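Local coordinates for protein beta-galactosidase (PDB 3OG2) that probably hydrolyses terminal, non-reducing beta-D-galactose residues in beta-D-galactosides, as a secreted fungal glycosidase of family 35, at residues 49-53 / 327-333; 719-724 / 767-772; 914-918 / 967-971. All blocks are in the same frame, centred on the assembly; numbering follows the deposited sequence.

Contact 1 (49-53 / 327-333); sequences PFRLP and GTNWGNL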
ATOM      1  N   PRO A  49      -2.889  -3.410  -7.190  1.00  7.59           N
ATOM      2  CA  PRO A  49      -3.378  -2.753  -8.420  1.00  7.99           C
ATOM      3  C   PRO A  49      -4.806  -2.274  -8.266  1.00  7.29           C
ATOM      4  O   PRO A  49      -5.169  -1.232  -8.828  1.00  8.60           O
ATOM      5  CB  PRO A  49      -3.235  -3.823  -9.501  1.00 10.82           C
ATOM      6  CG  PRO A  49      -2.961  -5.100  -8.812  1.00 17.24           C
ATOM      7  CD  PRO A  49      -2.350  -4.763  -7.457  1.00 10.97           C
ATOM      8  N   PHE A  50      -5.634  -3.017  -7.523  1.00  6.87           N
ATOM      9  CA  PHE A  50      -7.029  -2.602  -7.415  1.00  7.95           C
ATOM     10  C   PHE A  50      -7.245  -1.382  -6.548  1.00  6.57           C
ATOM     11  O   PHE A  50      -8.370  -0.860  -6.550  1.00  8.91           O
ATOM     12  CB  PHE A  50      -7.855  -3.809  -6.894  1.00  8.62           C
ATOM     13  CG  PHE A  50      -7.326  -4.377  -5.593  1.00  8.04           C
ATOM     14  CD1 PHE A  50      -7.709  -3.816  -4.376  1.00  8.27           C
ATOM     15  CD2 PHE A  50      -6.451  -5.479  -5.623  1.00  8.85           C
ATOM     16  CE1 PHE A  50      -7.221  -4.297  -3.159  1.00  8.51           C
ATOM     17  CE2 PHE A  50      -5.956  -5.927  -4.401  1.00  9.07           C
ATOM     18  CZ  PHE A  50      -6.309  -5.354  -3.188  1.00  8.54           C
ATOM     19  N   ARG A  51      -6.220  -0.925  -5.837  1.00  6.52           N
ATOM     20  CA  ARG A  51      -6.333   0.302  -5.022  1.00  7.46           C
ATOM     21  C   ARG A  51      -5.887   1.559  -5.784  1.00  7.47           C
ATOM     22  O   ARG A  51      -5.916   2.653  -5.227  1.00  8.08           O
ATOM     23  CB  ARG A  51      -5.519   0.143  -3.752  1.00  7.43           C
ATOM     24  CG  ARG A  51      -6.365  -0.673  -2.723  1.00  7.99           C
ATOM     25  CD  ARG A  51      -5.548  -1.086  -1.515  1.00  7.61           C
ATOM     26  NE  ARG A  51      -6.399  -1.309  -0.332  1.00  6.83           N
ATOM     27  CZ  ARG A  51      -6.266  -2.301   0.529  1.00  6.10           C
ATOM     28  NH1 ARG A  51      -5.409  -3.310   0.385  1.00  6.42           N
ATOM     29  NH2 ARG A  51      -7.091  -2.251   1.570  1.00  6.30           N
ATOM     30  N   LEU A  52      -5.592   1.418  -7.085  1.00  7.37           N
ATOM     31  CA  LEU A  52      -5.218   2.539  -7.952  1.00  7.93           C
ATOM     32  C   LEU A  52      -5.812   2.247  -9.326  1.00  7.41           C
ATOM     33  O   LEU A  52      -5.120   1.647 -10.174  1.00  8.55           O
ATOM     34  CB  LEU A  52      -3.683   2.717  -8.010  1.00  7.68           C
ATOM     35  CG  LEU A  52      -3.234   3.888  -8.901  1.00  9.25           C
ATOM     36  CD1 LEU A  52      -3.826   5.201  -8.480  1.00 12.82           C
ATOM     37  CD2 LEU A  52      -1.706   3.965  -8.878  1.00 11.41           C
ATOM     38  N   PRO A  53      -7.077   2.588  -9.539  1.00  7.48           N
ATOM     39  CA  PRO A  53      -7.775   2.205 -10.786  1.00  7.99           C
ATOM     40  C   PRO A  53      -7.471   3.172 -11.908  1.00  9.08           C
ATOM     41  O   PRO A  53      -8.386   3.640 -12.620  1.00 10.94           O
ATOM     42  CB  PRO A  53      -9.241   2.247 -10.349  1.00 10.39           C
ATOM     43  CG  PRO A  53      -9.283   3.397  -9.351  1.00  9.54           C
ATOM     44  CD  PRO A  53      -7.962   3.262  -8.585  1.00  8.19           C
ATOM     45  N   GLY A 327      -2.366   3.409  -1.719  1.00  8.93           N
ATOM     46  CA  GLY A 327      -3.527   3.752  -2.522  1.00  8.32           C
ATOM     47  C   GLY A 327      -4.799   3.966  -1.681  1.00  7.45           C
ATOM     48  O   GLY A 327      -4.743   4.408  -0.513  1.00  8.35           O
ATOM     49  N   THR A 328      -5.937   3.674  -2.312  1.00  6.66           N
ATOM     50  CA  THR A 328      -7.196   4.106  -1.739  1.00  6.99           C
ATOM     51  C   THR A 328      -8.228   2.996  -1.772  1.00  6.84           C
ATOM     52  O   THR A 328      -8.338   2.281  -2.803  1.00  7.52           O
ATOM     53  CB  THR A 328      -7.738   5.290  -2.582  1.00  8.54           C
ATOM     54  OG1 THR A 328      -6.686   6.315  -2.590  1.00 10.17           O
ATOM     55  CG2 THR A 328      -8.974   5.905  -1.980  1.00  9.18           C
ATOM     56  N   ASN A 329      -9.000   2.861  -0.694  1.00  6.91           N
ATOM     57  CA  ASN A 329     -10.130   1.923  -0.676  1.00  6.76           C
ATOM     58  C   ASN A 329     -11.342   2.588  -1.344  1.00  6.51           C
ATOM     59  O   ASN A 329     -12.376   2.850  -0.649  1.00  7.20           O
ATOM     60  CB  ASN A 329     -10.450   1.536   0.769  1.00  6.12           C
ATOM     61  CG  ASN A 329      -9.280   0.914   1.468  1.00  6.50           C
ATOM     62  OD1 ASN A 329      -8.631   0.006   0.922  1.00  7.22           O
ATOM     63  ND2 ASN A 329      -8.941   1.422   2.659  1.00  7.14           N
ATOM     64  N   TRP A 330     -11.240   2.877  -2.627  1.00  6.30           N
ATOM     65  CA  TRP A 330     -12.362   3.475  -3.339  1.00  7.26           C
ATOM     66  C   TRP A 330     -13.463   2.464  -3.505  1.00  7.16           C
ATOM     67  O   TRP A 330     -13.287   1.239  -3.356  1.00  6.99           O
ATOM     68  CB  TRP A 330     -11.827   4.029  -4.701  1.00  7.33           C
ATOM     69  CG  TRP A 330     -11.420   2.882  -5.594  1.00  7.03           C
ATOM     70  CD1 TRP A 330     -10.224   2.234  -5.632  1.00  7.23           C
ATOM     71  CD2 TRP A 330     -12.271   2.259  -6.573  1.00  7.62           C
ATOM     72  NE1 TRP A 330     -10.276   1.243  -6.573  1.00  7.07           N
ATOM     73  CE2 TRP A 330     -11.517   1.217  -7.164  1.00  7.67           C
ATOM     74  CE3 TRP A 330     -13.599   2.451  -6.987  1.00  7.83           C
ATOM     75  CZ2 TRP A 330     -12.034   0.386  -8.161  1.00  7.99           C
ATOM     76  CZ3 TRP A 330     -14.105   1.628  -7.978  1.00  8.08           C
ATOM     77  CH2 TRP A 330     -13.335   0.634  -8.532  1.00  8.65           C
ATOM     78  N   GLY A 331     -14.666   2.969  -3.823  1.00  7.20           N
ATOM     79  CA  GLY A 331     -15.750   2.057  -4.249  1.00  8.03           C
ATOM     80  C   GLY A 331     -16.070   0.968  -3.236  1.00  6.14           C
ATOM     81  O   GLY A 331     -16.345  -0.157  -3.640  1.00  7.23           O
ATOM     82  N   ASN A 332     -16.069   1.269  -1.948  1.00  6.40           N
ATOM     83  CA  ASN A 332     -16.430   0.322  -0.891  1.00  7.16           C
ATOM     84  C   ASN A 332     -15.531  -0.906  -0.879  1.00  5.92           C
ATOM     85  O   ASN A 332     -15.938  -1.939  -0.273  1.00  7.79           O
ATOM     86  CB  ASN A 332     -17.897  -0.110  -1.026  1.00  7.74           C
ATOM     87  CG  ASN A 332     -18.813   1.090  -0.970  1.00  7.93           C
ATOM     88  OD1 ASN A 332     -18.789   1.867   0.009  1.00  8.88           O
ATOM     89  ND2 ASN A 332     -19.644   1.197  -1.988  1.00  8.31           N
ATOM     90  N   LEU A 333     -14.329  -0.866  -1.443  1.00  6.33           N
ATOM     91  CA  LEU A 333     -13.572  -2.162  -1.480  1.00  6.30           C
ATOM     92  C   LEU A 333     -13.002  -2.491  -0.127  1.00  5.78           C
ATOM     93  O   LEU A 333     -12.574  -3.645   0.038  1.00  7.17           O
ATOM     94  CB  LEU A 333     -12.521  -2.125  -2.597  1.00  6.60           C
ATOM     95  CG  LEU A 333     -11.312  -1.216  -2.407  1.00  6.97           C
ATOM     96  CD1 LEU A 333     -10.190  -1.900  -1.616  1.00  8.08           C
ATOM     97  CD2 LEU A 333     -10.725  -0.831  -3.773  1.00  8.31           C
TER
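Arg51 and Asn329 lie side by side, pointing the same way, and the guanidinium offers its NE/NH2 edge to the amide oxygen. Two nitrogens grip one atom: NE of Arg51 reaches OD1 of Asn329 at 2.9 Å and NH2 of Arg51 reaches the same OD1 at 2.8 Å. The oxygen sits almost in the guanidinium plane, whereas the amide is turned 57° from it. The arginine chain, extended from CG to NE with chi2 at 170°, carries the group out to the Asn329 amide. With an alanine in place of Arg51, OD1 of Asn329 would probably lose both these donors, leaving the amide tied through ND2, which bonds to the carbonyl of Tyr339.

Trp330, the next residue along, faces Phe50 and Pro53. With CG between its backbone N and carbonyl carbon (chi1 68°), the indole turns its NE1 edge to Phe50 O, 2.8 Å away, in the plane of that carbonyl. Pro53 lies over one indole face, its CG 3.8 Å from the centroid of the five-membered ring, a CH-pi contact. Leu333 brings CD1 to the edge of the Phe50 ring, 4.1 Å from CE1. The backbones join through Thr328 N and Arg51 O at 3.1 Å; a side chain at Gly327 would run into that carbonyl.

Both loops follow strands of the TIM barrel, 38-47 and 318-321, which pair in parallel. Every touching residue is buried. The guanidinium of Arg51 is met by OD1 of Asn329, the carbonyl of Ala121, a galactose-binding residue, His48 ND1 and, in a cation-pi contact, the Tyr342 ring, an environment likely to hold it in one orientation beside the galactose site.

Contact 2 (719-724 / 767-772); sequences FTARTA and LDRLVR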
ATOM      1  N   PHE A 719     -46.542  -3.445   8.420  1.00  9.11           N
ATOM      2  CA  PHE A 719     -47.322  -4.081   9.462  1.00  9.64           C
ATOM      3  C   PHE A 719     -48.685  -3.397   9.562  1.00  9.59           C
ATOM      4  O   PHE A 719     -48.833  -2.235   9.106  1.00 11.03           O
ATOM      5  CB  PHE A 719     -46.615  -4.022  10.834  1.00 10.03           C
ATOM      6  CG  PHE A 719     -46.473  -2.637  11.457  1.00 10.06           C
ATOM      7  CD1 PHE A 719     -45.314  -1.875  11.205  1.00 10.64           C
ATOM      8  CD2 PHE A 719     -47.462  -2.119  12.299  1.00 10.02           C
ATOM      9  CE1 PHE A 719     -45.212  -0.617  11.823  1.00 10.67           C
ATOM     10  CE2 PHE A 719     -47.364  -0.877  12.875  1.00 10.20           C
ATOM     11  CZ  PHE A 719     -46.208  -0.122  12.652  1.00 10.27           C
ATOM     12  N   THR A 720     -49.635  -4.080  10.193  1.00 10.04           N
ATOM     13  CA  THR A 720     -50.938  -3.456  10.498  1.00 10.66           C
ATOM     14  C   THR A 720     -50.996  -3.133  11.954  1.00 10.80           C
ATOM     15  O   THR A 720     -50.730  -3.985  12.788  1.00 11.98           O
ATOM     16  CB  THR A 720     -52.026  -4.494  10.119  1.00 12.28           C
ATOM     17  OG1 THR A 720     -51.912  -4.757   8.710  1.00 17.19           O
ATOM     18  CG2 THR A 720     -53.377  -3.871  10.475  1.00 14.54           C
ATOM     19  N   ALA A 721     -51.287  -1.877  12.293  1.00 10.63           N
ATOM     20  CA  ALA A 721     -51.291  -1.521  13.700  1.00 10.43           C
ATOM     21  C   ALA A 721     -52.362  -2.284  14.446  1.00 10.58           C
ATOM     22  O   ALA A 721     -53.532  -2.302  14.016  1.00 13.09           O
ATOM     23  CB  ALA A 721     -51.465  -0.008  13.878  1.00 11.12           C
ATOM     24  N   ARG A 722     -51.986  -2.846  15.597  1.00 11.94           N
ATOM     25  CA  ARG A 722     -52.934  -3.514  16.486  1.00 13.16           C
ATOM     26  C   ARG A 722     -53.371  -2.634  17.627  1.00 14.22           C
ATOM     27  O   ARG A 722     -54.524  -2.717  18.064  1.00 16.64           O
ATOM     28  CB  ARG A 722     -52.323  -4.811  17.034  1.00 17.59           C
ATOM     29  CG  ARG A 722     -52.216  -5.771  15.824  1.00 27.87           C
ATOM     30  CD  ARG A 722     -52.969  -7.054  16.166  1.00 45.98           C
ATOM     31  NE  ARG A 722     -52.117  -8.181  15.737  1.00 55.81           N
ATOM     32  CZ  ARG A 722     -51.587  -8.968  16.665  1.00 65.96           C
ATOM     33  NH1 ARG A 722     -51.875  -8.681  17.929  1.00 79.22           N
ATOM     34  NH2 ARG A 722     -50.817  -9.985  16.340  1.00 61.35           N
ATOM     35  N   THR A 723     -52.476  -1.809  18.137  1.00 13.60           N
ATOM     36  CA  THR A 723     -52.788  -0.810  19.162  1.00 13.99           C
ATOM     37  C   THR A 723     -52.195   0.552  18.767  1.00 12.72           C
ATOM     38  O   THR A 723     -51.371   0.627  17.875  1.00 12.98           O
ATOM     39  CB  THR A 723     -52.266  -1.239  20.537  1.00 14.97           C
ATOM     40  OG1 THR A 723     -50.854  -1.519  20.472  1.00 13.93           O
ATOM     41  CG2 THR A 723     -52.940  -2.543  20.973  1.00 15.74           C
ATOM     42  N   ALA A 724     -52.688   1.590  19.421  1.00 12.05           N
ATOM     43  CA  ALA A 724     -52.233   2.920  19.045  1.00 11.99           C
ATOM     44  C   ALA A 724     -50.762   3.139  19.374  1.00 12.41           C
ATOM     45  O   ALA A 724     -50.105   3.938  18.729  1.00 12.99           O
ATOM     46  CB  ALA A 724     -53.112   3.935  19.749  1.00 14.12           C
ATOM     47  N   LEU A 767     -43.491   3.328  18.677  1.00 12.78           N
ATOM     48  CA  LEU A 767     -44.253   3.752  17.497  1.00 10.51           C
ATOM     49  C   LEU A 767     -45.622   4.177  18.044  1.00 11.45           C
ATOM     50  O   LEU A 767     -46.464   3.331  18.333  1.00 14.37           O
ATOM     51  CB  LEU A 767     -44.362   2.679  16.424  1.00 11.14           C
ATOM     52  CG  LEU A 767     -43.021   1.993  16.038  1.00 10.72           C
ATOM     53  CD1 LEU A 767     -43.318   0.873  15.023  1.00 11.45           C
ATOM     54  CD2 LEU A 767     -41.999   2.990  15.519  1.00 13.33           C
ATOM     55  N   ASP A 768     -45.802   5.484  18.205  1.00 12.33           N
ATOM     56  CA  ASP A 768     -47.000   5.971  18.865  1.00 12.90           C
ATOM     57  C   ASP A 768     -47.997   6.602  17.919  1.00 10.65           C
ATOM     58  O   ASP A 768     -47.649   6.924  16.761  1.00 12.25           O
ATOM     59  CB  ASP A 768     -46.554   7.058  19.863  1.00 21.72           C
ATOM     60  CG  ASP A 768     -47.581   7.297  20.950  1.00 23.11           C
ATOM     61  OD1 ASP A 768     -48.526   6.513  21.193  1.00 30.43           O
ATOM     62  OD2 ASP A 768     -47.425   8.347  21.616  1.00 31.62           O
ATOM     63  N   ARG A 769     -49.237   6.803  18.395  1.00 10.12           N
ATOM     64  CA  ARG A 769     -50.245   7.566  17.692  1.00  9.88           C
ATOM     65  C   ARG A 769     -50.635   6.870  16.387  1.00 10.13           C
ATOM     66  O   ARG A 769     -50.911   7.517  15.358  1.00 13.21           O
ATOM     67  CB  ARG A 769     -49.797   9.002  17.447  1.00 10.34           C
ATOM     68  CG  ARG A 769     -49.562   9.690  18.808  1.00 11.59           C
ATOM     69  CD  ARG A 769     -49.124  11.146  18.658  1.00 13.89           C
ATOM     70  NE  ARG A 769     -47.740  11.248  18.152  1.00 15.86           N
ATOM     71  CZ  ARG A 769     -47.478  11.672  16.930  1.00 13.46           C
ATOM     72  NH1 ARG A 769     -48.456  12.022  16.114  1.00 17.73           N
ATOM     73  NH2 ARG A 769     -46.241  11.746  16.528  1.00 17.96           N
ATOM     74  N   LEU A 770     -50.682   5.541  16.448  1.00 10.11           N
ATOM     75  CA  LEU A 770     -51.096   4.746  15.264  1.00 10.00           C
ATOM     76  C   LEU A 770     -52.616   4.564  15.225  1.00  9.77           C
ATOM     77  O   LEU A 770     -53.263   4.476  16.292  1.00 11.31           O
ATOM     78  CB  LEU A 770     -50.464   3.337  15.297  1.00 10.63           C
ATOM     79  CG  LEU A 770     -48.964   3.317  15.576  1.00 12.22           C
ATOM     80  CD1 LEU A 770     -48.503   1.862  15.680  1.00 16.23           C
ATOM     81  CD2 LEU A 770     -48.177   4.043  14.499  1.00 14.90           C
ATOM     82  N   VAL A 771     -53.117   4.459  13.989  1.00  9.75           N
ATOM     83  CA  VAL A 771     -54.534   4.179  13.768  1.00 10.00           C
ATOM     84  C   VAL A 771     -54.719   2.669  13.719  1.00 10.23           C
ATOM     85  O   VAL A 771     -54.179   2.015  12.797  1.00 11.52           O
ATOM     86  CB  VAL A 771     -54.988   4.828  12.468  1.00 10.10           C
ATOM     87  CG1 VAL A 771     -56.469   4.470  12.187  1.00 13.73           C
ATOM     88  CG2 VAL A 771     -54.793   6.343  12.603  1.00 12.93           C
ATOM     89  N   ARG A 772     -55.446   2.111  14.673  1.00 11.52           N
ATOM     90  CA  ARG A 772     -55.612   0.658  14.657  1.00 11.90           C
ATOM     91  C   ARG A 772     -56.186   0.163  13.341  1.00 12.29           C
ATOM     92  O   ARG A 772     -57.155   0.756  12.808  1.00 14.06           O
ATOM     93  CB  ARG A 772     -56.515   0.224  15.829  1.00 14.57           C
ATOM     94  CG  ARG A 772     -55.976   0.372  17.228  1.00 19.32           C
ATOM     95  CD  ARG A 772     -56.935   0.089  18.341  1.00 35.18           C
ATOM     96  NE  ARG A 772     -57.968  -0.887  18.077  1.00 47.44           N
ATOM     97  CZ  ARG A 772     -58.415  -1.721  19.029  1.00 57.00           C
ATOM     98  NH1 ARG A 772     -57.925  -1.696  20.271  1.00 58.46           N
ATOM     99  NH2 ARG A 772     -59.365  -2.594  18.711  1.00 63.17           N
TER
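Ala721 and Leu770 meet in a mixed contact, apolar within and backbone-bonded and charged toward the rim, at one end of a beta domain, where the chain leaving strand 713-720 runs beside the loop joining strands 760-767 and 775-782. Ala721 points its methyl at Leu770, CB to CB at 3.8 Å, and Leu770 reaches further in with CD1, which also approaches the edge of the Phe719 ring, 4.1 Å from CE2. The leucine crosses that ring at about a right angle. Leu767 brings its own CD1 to within 3.9 Å of Phe719 CZ, at a slant to the ring. A chi1 of 67° at Phe719 turns the ring to where it reaches both leucines.

These residues belong to an all-beta domain assigned to the galactose-binding-domain-like clan, a fold in which antiparallel strands pack around an apolar interior; Leu778 of strand 775-782 and Leu809 of strand 803-811 touch both Phe719 and Leu767. The contact thus continues that interior to its end, where the backbone takes over.

There Leu770 N donates to Ala724 O at 2.8 Å, nearly straight at 170° and on a lone pair of the carbonyl. In return, the CA of Ala724 makes a CA-H...O contact with Leu770 O at 3.3 Å, so the two residues engage each other in both directions. Leu770 CG also lies 3.4 Å from Ala724 O, placing the start of its side chain against the same carbonyl.

At the solvent edge Arg772 folds over the other segment. Its CG rests 3.5 Å from Arg722 O, and a bend at chi3 (30°) lets the guanidinium pass with one face above that oxygen. Asp768 turns instead to Arg725, with which it forms a salt bridge.

Contact 3 (914-918 / 967-971); sequences AAPYR and GAKVP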
ATOM      1  N   ALA A 914     -21.489  20.461  15.445  1.00 44.12           N
ATOM      2  CA  ALA A 914     -22.391  20.318  14.313  1.00 35.47           C
ATOM      3  C   ALA A 914     -23.065  18.949  14.406  1.00 28.25           C
ATOM      4  O   ALA A 914     -22.463  17.951  14.816  1.00 26.95           O
ATOM      5  CB  ALA A 914     -21.651  20.588  13.030  1.00 30.91           C
ATOM      6  N   ALA A 915     -24.331  18.962  14.037  1.00 26.25           N
ATOM      7  CA  ALA A 915     -25.122  17.742  13.922  1.00 22.13           C
ATOM      8  C   ALA A 915     -24.388  16.703  13.061  1.00 19.07           C
ATOM      9  O   ALA A 915     -23.719  16.987  12.062  1.00 17.67           O
ATOM     10  CB  ALA A 915     -26.481  18.048  13.340  1.00 23.53           C
ATOM     11  N   PRO A 916     -24.527  15.458  13.493  1.00 16.33           N
ATOM     12  CA  PRO A 916     -23.822  14.364  12.841  1.00 14.76           C
ATOM     13  C   PRO A 916     -24.359  13.982  11.466  1.00 11.20           C
ATOM     14  O   PRO A 916     -25.584  13.976  11.242  1.00 13.47           O
ATOM     15  CB  PRO A 916     -24.031  13.197  13.827  1.00 16.34           C
ATOM     16  CG  PRO A 916     -25.321  13.563  14.511  1.00 18.33           C
ATOM     17  CD  PRO A 916     -25.349  15.054  14.661  1.00 20.09           C
ATOM     18  N   TYR A 917     -23.432  13.673  10.539  1.00 11.81           N
ATOM     19  CA  TYR A 917     -23.852  13.219   9.235  1.00 10.02           C
ATOM     20  C   TYR A 917     -22.786  12.275   8.647  1.00  9.19           C
ATOM     21  O   TYR A 917     -21.648  12.271   9.100  1.00  9.95           O
ATOM     22  CB  TYR A 917     -24.109  14.377   8.269  1.00 12.27           C
ATOM     23  CG  TYR A 917     -22.898  15.197   7.857  1.00 11.19           C
ATOM     24  CD1 TYR A 917     -22.422  16.231   8.672  1.00 11.77           C
ATOM     25  CD2 TYR A 917     -22.271  14.952   6.659  1.00 11.30           C
ATOM     26  CE1 TYR A 917     -21.326  16.978   8.289  1.00 11.79           C
ATOM     27  CE2 TYR A 917     -21.173  15.709   6.273  1.00 11.06           C
ATOM     28  CZ  TYR A 917     -20.708  16.708   7.070  1.00 11.23           C
ATOM     29  OH  TYR A 917     -19.628  17.448   6.651  1.00 13.24           O
ATOM     30  N   ARG A 918     -23.298  11.565   7.638  1.00  9.38           N
ATOM     31  CA  ARG A 918     -22.415  10.703   6.852  1.00 10.02           C
ATOM     32  C   ARG A 918     -22.467  11.219   5.427  1.00 10.47           C
ATOM     33  O   ARG A 918     -23.550  11.664   4.993  1.00 12.60           O
ATOM     34  CB  ARG A 918     -22.856   9.225   6.913  1.00 11.07           C
ATOM     35  CG  ARG A 918     -22.904   8.802   8.391  1.00 11.66           C
ATOM     36  CD  ARG A 918     -23.462   7.409   8.567  1.00 11.54           C
ATOM     37  NE  ARG A 918     -22.643   6.286   8.062  1.00 10.21           N
ATOM     38  CZ  ARG A 918     -21.781   5.612   8.786  1.00  8.62           C
ATOM     39  NH1 ARG A 918     -21.552   5.968  10.059  1.00  9.60           N
ATOM     40  NH2 ARG A 918     -21.117   4.604   8.236  1.00 10.38           N
ATOM     41  N   GLY A 967     -31.453  17.805  11.116  1.00 17.41           N
ATOM     42  CA  GLY A 967     -30.775  17.832   9.837  1.00 16.09           C
ATOM     43  C   GLY A 967     -29.267  17.992   9.930  1.00 13.69           C
ATOM     44  O   GLY A 967     -28.671  17.717  10.995  1.00 15.77           O
ATOM     45  N   ALA A 968     -28.655  18.397   8.792  1.00 12.56           N
ATOM     46  CA  ALA A 968     -27.188  18.506   8.746  1.00 13.12           C
ATOM     47  C   ALA A 968     -26.797  19.284   7.511  1.00 11.66           C
ATOM     48  O   ALA A 968     -27.553  19.431   6.554  1.00 14.01           O
ATOM     49  CB  ALA A 968     -26.526  17.120   8.776  1.00 14.37           C
ATOM     50  N   LYS A 969     -25.533  19.738   7.547  1.00 14.06           N
ATOM     51  CA  LYS A 969     -24.945  20.367   6.358  1.00 13.89           C
ATOM     52  C   LYS A 969     -23.445  20.133   6.404  1.00 13.42           C
ATOM     53  O   LYS A 969     -22.878  19.846   7.454  1.00 14.59           O
ATOM     54  CB  LYS A 969     -25.276  21.863   6.331  1.00 16.22           C
ATOM     55  CG  LYS A 969     -24.598  22.656   7.432  1.00 18.47           C
ATOM     56  CD  LYS A 969     -25.067  24.105   7.386  1.00 25.06           C
ATOM     57  CE  LYS A 969     -26.536  24.236   7.691  1.00 34.05           C
ATOM     58  NZ  LYS A 969     -26.886  23.949   9.120  1.00 76.80           N
ATOM     59  N   VAL A 970     -22.828  20.270   5.261  1.00 13.63           N
ATOM     60  CA  VAL A 970     -21.378  20.236   5.159  1.00 13.19           C
ATOM     61  C   VAL A 970     -20.854  21.614   5.547  1.00 13.55           C
ATOM     62  O   VAL A 970     -21.188  22.590   4.868  1.00 14.38           O
ATOM     63  CB  VAL A 970     -20.917  19.851   3.750  1.00 12.73           C
ATOM     64  CG1 VAL A 970     -19.374  19.848   3.694  1.00 15.52           C
ATOM     65  CG2 VAL A 970     -21.460  18.496   3.352  1.00 14.81           C
ATOM     66  N   PRO A 971     -20.096  21.759   6.618  1.00 14.40           N
ATOM     67  CA  PRO A 971     -19.673  23.127   7.043  1.00 15.06           C
ATOM     68  C   PRO A 971     -18.737  23.787   6.045  1.00 15.67           C
ATOM     69  O   PRO A 971     -18.711  25.026   5.918  1.00 20.25           O
ATOM     70  CB  PRO A 971     -18.974  22.878   8.378  1.00 19.73           C
ATOM     71  CG  PRO A 971     -19.468  21.538   8.821  1.00 20.46           C
ATOM     72  CD  PRO A 971     -19.603  20.724   7.537  1.00 18.43           C
TER
HETATM   73  O   HOH W   1     -24.065  19.255  10.254  1.00 21.90           O
HETATM   74  O   HOH W   2     -27.956  15.191  11.919  1.00 14.12           O
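Tyr917 lays its ring against the segment 967-971, and most of the contact is apolar. Its CB meets the methyl of Ala968 at 3.7 Å, while farther out CE2 comes within 4.0 Å of CG2 of Val970, whose side chain crosses the tyrosine at about a right angle. Pro971 approaches from the opposite direction and sets its CD 3.4 Å from Tyr917 OH. The first torsion of the tyrosine, chi1 67°, swings the ring toward 967-971, where it can follow the backbone from Ala968 to Pro971.

Backbone carbonyls make a second group. The carbonyl carbon of Lys969 lies over a face of the tyrosine ring, with its O 3.4 Å from CE1 of Tyr917, and the carbonyl of Gly967 meets the methyl of Ala915, O to CB, at 3.2 Å.

Polar links between the two segments run through water. One water donates to Ala915 O and accepts from Lys969 N, at 3.1 Å from that nitrogen; another donates to both Pro916 O and Gly967 O, lying 2.7 Å from Pro916 O. One bridge thus joins a carbonyl to an N-H, the other joins two carbonyls, which could not bond to each other.

Strand 917-923 begins at Tyr917 and pairs with strands 926-932 and 953-962, whereas 967-971 leads into strand 973-977, which pairs with strand 900-908. Phe908 of that strand touches both Tyr917 and Val970, so the contact lies between the two sheets of this beta domain, at the start of strand 917-923.

In the fold
The three contacts follow one another along the chain without overlapping, and none touches another. Contact 1 belongs to the catalytic TIM barrel and is the one beside the galactose site, empty in this structure: the side chains of Phe50 and Arg51 come within about 4 Å of those of Tyr76 and Ala121, respectively. Contacts 2 and 3 lie in beta domains away from that site, their centres 32 Å apart. Contact 2 is the more remote, 46 Å from contact 1 between centres, against 26 Å for contact 3. Between nearest atoms, contact 3 is only about 9 Å from contact 1, and strand 926-932, a sheet neighbour of contact 3, supplies Phe926 and Tyr928 to the Trp330 ring.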